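Local coordinates for De novo protein based on the inhibitor Amoebiasin-1 (Entamoeba histolytica, PDB 5SWK) that probably inhibits cysteine proteases, as a chagasin-family inhibitor that may guard the cytosol against enzymes released from damaged vesicles, at residues Met4-Glu8 / Lys23-His28. Sequence-based numbering, arbitrary orientation.
Sequences MSLTE and KEIILH
L6 is gripped through both of its backbone polar atoms. L6 N donates to E24 O at 2.9 Å, and L6 O accepts from I26 N at 2.9 Å. Beyond this pair the side chain of E8 takes over from the backbone. E8 OE2 receives the amide of H28 on its syn side, with H28 N at 2.9 Å and 23° out of the carboxylate plane. The E8 chain bends at chi2 (86°), which curls the carboxylate back to the strand. A water bridges E8 OE1 and I26 O; another joins E8 OE2 to H28 O. At the other end, in one of two deposited conformers, K23 NZ hydrogen-bonds M4 O at 2.8 Å, from above the carbonyl plane. A water links the same M4 O to E24 N.

The contact adds a short, weakly bonded parallel strand, 5-6, with L6 level with I25, to the edge of strand 22-29 in a mixed sheet. Strand 65-73 pairs with the far edge of 22-29, where H68 ND1 hydrogen-bonds E24 OE2. This belongs to the immunoglobulin-like beta fold of chagasin-type I42 inhibitors.

In that K23 conformer, L6 CD2 lies 3.7 Å from K23 CE, and the two side chains cross at about a right angle. On the face of S5 and E24, I26 CD1 approaches S5 OG at 3.9 Å. L27 CD2 rests on E8 CG at 3.8 Å. I25 and L27 also pack on F103 of the second subunit.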
ATOM      1  N   MET D   4     -23.060  26.139   1.138  1.00 55.71           N
ATOM      2  CA  MET D   4     -23.845  24.971   0.752  1.00 52.92           C
ATOM      3  C   MET D   4     -22.967  23.725   0.641  1.00 51.33           C
ATOM      4  O   MET D   4     -23.141  22.763   1.389  1.00 52.92           O
ATOM      5  CB  MET D   4     -24.569  25.227  -0.571  1.00 52.24           C
ATOM      6  CG  MET D   4     -25.852  26.031  -0.423  1.00 57.13           C
ATOM      7  SD  MET D   4     -26.497  26.622  -2.001  1.00 62.81           S
ATOM      8  CE  MET D   4     -27.711  27.817  -1.438  1.00 47.61           C
ATOM      9  N   SER D   5     -22.022  23.747  -0.293  1.00 48.52           N
ATOM     10  CA  SER D   5     -21.111  22.623  -0.475  1.00 45.01           C
ATOM     11  C   SER D   5     -19.681  23.038  -0.162  1.00 41.87           C
ATOM     12  O   SER D   5     -19.301  24.187  -0.376  1.00 41.68           O
ATOM     13  CB  SER D   5     -21.205  22.076  -1.900  1.00 42.09           C
ATOM     14  OG  SER D   5     -20.873  23.077  -2.846  1.00 47.53           O
ATOM     15  N   LEU D   6     -18.893  22.099   0.353  1.00 38.94           N
ATOM     16  CA  LEU D   6     -17.499  22.375   0.671  1.00 36.59           C
ATOM     17  C   LEU D   6     -16.624  22.076  -0.534  1.00 35.49           C
ATOM     18  O   LEU D   6     -16.951  21.214  -1.347  1.00 33.15           O
ATOM     19  CB  LEU D   6     -17.029  21.553   1.873  1.00 35.64           C
ATOM     20  CG  LEU D   6     -17.717  21.743   3.228  1.00 39.29           C
ATOM     21  CD1 LEU D   6     -18.137  23.190   3.450  1.00 38.62           C
ATOM     22  CD2 LEU D   6     -18.908  20.829   3.343  1.00 36.19           C
ATOM     23  N   THR D   7     -15.520  22.804  -0.654  1.00 30.07           N
ATOM     24  CA  THR D   7     -14.581  22.592  -1.745  1.00 33.26           C
ATOM     25  C   THR D   7     -13.169  22.589  -1.186  1.00 35.20           C
ATOM     26  O   THR D   7     -12.986  22.545   0.031  1.00 32.55           O
ATOM     27  CB  THR D   7     -14.707  23.672  -2.835  1.00 36.00           C
ATOM     28  OG1 THR D   7     -14.438  24.957  -2.270  1.00 41.50           O
ATOM     29  CG2 THR D   7     -16.106  23.669  -3.435  1.00 36.02           C
ATOM     30  N   GLU D   8     -12.178  22.642  -2.072  1.00 35.64           N
ATOM     31  CA  GLU D   8     -10.772  22.598  -1.666  1.00 37.35           C
ATOM     32  C   GLU D   8     -10.433  23.650  -0.606  1.00 37.75           C
ATOM     33  O   GLU D   8      -9.577  23.430   0.250  1.00 35.17           O
ATOM     34  CB  GLU D   8      -9.866  22.778  -2.887  1.00 36.65           C
ATOM     35  CG  GLU D   8      -9.830  21.574  -3.836  1.00 39.38           C
ATOM     36  CD  GLU D   8     -10.945  21.572  -4.883  1.00 39.37           C
ATOM     37  OE1 GLU D   8     -11.913  22.359  -4.761  1.00 39.68           O
ATOM     38  OE2 GLU D   8     -10.843  20.776  -5.842  1.00 35.35           O
ATOM     39  N   LYS D  23     -24.258  16.368   3.787  0.58 33.64           N
ATOM     40  CA  LYS D  23     -23.527  17.513   3.265  0.58 33.57           C
ATOM     41  C   LYS D  23     -22.667  17.029   2.119  0.58 33.22           C
ATOM     42  O   LYS D  23     -22.361  15.841   2.025  0.58 32.12           O
ATOM     43  CB  LYS D  23     -22.671  18.177   4.348  0.58 35.42           C
ATOM     44  CG  LYS D  23     -23.453  19.070   5.303  0.58 35.48           C
ATOM     45  CD  LYS D  23     -23.677  20.461   4.730  0.58 38.99           C
ATOM     46  CE  LYS D  23     -22.365  21.226   4.604  0.58 40.28           C
ATOM     47  NZ  LYS D  23     -22.554  22.610   4.079  0.58 43.42           N
ATOM     48  N   GLU D  24     -22.277  17.948   1.248  1.00 30.14           N
ATOM     49  CA  GLU D  24     -21.536  17.582   0.057  1.00 30.34           C
ATOM     50  C   GLU D  24     -20.178  18.255  -0.057  1.00 33.09           C
ATOM     51  O   GLU D  24     -20.056  19.472   0.081  1.00 33.93           O
ATOM     52  CB  GLU D  24     -22.376  17.904  -1.182  1.00 35.50           C
ATOM     53  CG  GLU D  24     -21.772  17.421  -2.483  1.00 34.53           C
ATOM     54  CD  GLU D  24     -22.772  17.460  -3.623  1.00 40.29           C
ATOM     55  OE1 GLU D  24     -23.355  18.537  -3.864  1.00 43.14           O
ATOM     56  OE2 GLU D  24     -22.986  16.410  -4.264  1.00 44.06           O
ATOM     57  N   ILE D  25     -19.160  17.436  -0.305  1.00 27.93           N
ATOM     58  CA  ILE D  25     -17.824  17.916  -0.627  1.00 28.49           C
ATOM     59  C   ILE D  25     -17.601  17.729  -2.122  1.00 27.58           C
ATOM     60  O   ILE D  25     -17.906  16.669  -2.663  1.00 27.02           O
ATOM     61  CB  ILE D  25     -16.741  17.153   0.157  1.00 28.86           C
ATOM     62  CG1 ILE D  25     -17.053  17.148   1.657  1.00 28.69           C
ATOM     63  CG2 ILE D  25     -15.363  17.731  -0.123  1.00 29.09           C
ATOM     64  CD1 ILE D  25     -16.178  16.173   2.436  1.00 27.56           C
ATOM     65  N   ILE D  26     -17.100  18.757  -2.796  1.00 24.52           N
ATOM     66  CA  ILE D  26     -16.842  18.648  -4.218  1.00 26.67           C
ATOM     67  C   ILE D  26     -15.393  19.012  -4.504  1.00 28.11           C
ATOM     68  O   ILE D  26     -14.935  20.097  -4.154  1.00 28.48           O
ATOM     69  CB  ILE D  26     -17.782  19.551  -5.044  1.00 27.28           C
ATOM     70  CG1 ILE D  26     -19.244  19.272  -4.686  1.00 29.71           C
ATOM     71  CG2 ILE D  26     -17.538  19.339  -6.528  1.00 27.52           C
ATOM     72  CD1 ILE D  26     -20.249  20.160  -5.408  1.00 34.41           C
ATOM     73  N   LEU D  27     -14.670  18.094  -5.138  1.00 26.67           N
ATOM     74  CA  LEU D  27     -13.254  18.307  -5.415  1.00 28.11           C
ATOM     75  C   LEU D  27     -12.949  17.992  -6.861  1.00 27.14           C
ATOM     76  O   LEU D  27     -13.425  16.987  -7.390  1.00 27.28           O
ATOM     77  CB  LEU D  27     -12.390  17.438  -4.499  1.00 27.14           C
ATOM     78  CG  LEU D  27     -12.633  17.567  -2.994  1.00 29.33           C
ATOM     79  CD1 LEU D  27     -11.969  16.418  -2.272  1.00 27.19           C
ATOM     80  CD2 LEU D  27     -12.094  18.888  -2.487  1.00 28.30           C
ATOM     81  N   HIS D  28     -12.173  18.842  -7.523  0.51 28.85           N
ATOM     82  CA  HIS D  28     -11.828  18.562  -8.908  0.51 30.60           C
ATOM     83  C   HIS D  28     -10.833  17.412  -8.957  0.51 30.76           C
ATOM     84  O   HIS D  28      -9.992  17.261  -8.074  0.51 27.69           O
ATOM     85  CB  HIS D  28     -11.252  19.791  -9.618  0.51 32.58           C
ATOM     86  CG  HIS D  28     -11.079  19.601 -11.095  0.51 32.23           C
ATOM     87  ND1 HIS D  28     -12.075  19.886 -12.005  0.51 34.12           N
ATOM     88  CD2 HIS D  28     -10.033  19.134 -11.820  0.51 32.28           C
ATOM     89  CE1 HIS D  28     -11.648  19.613 -13.225  0.51 34.89           C
ATOM     90  NE2 HIS D  28     -10.411  19.155 -13.140  0.51 31.58           N
TER
HETATM   91  O   HOH W   1     -24.035  20.287   0.895  1.00 42.70           O
HETATM   92  O   HOH W   2     -14.176  21.777  -6.276  1.00 37.72           O
HETATM   93  O   HOH W   3      -8.632  18.977  -6.142  1.00 38.09           O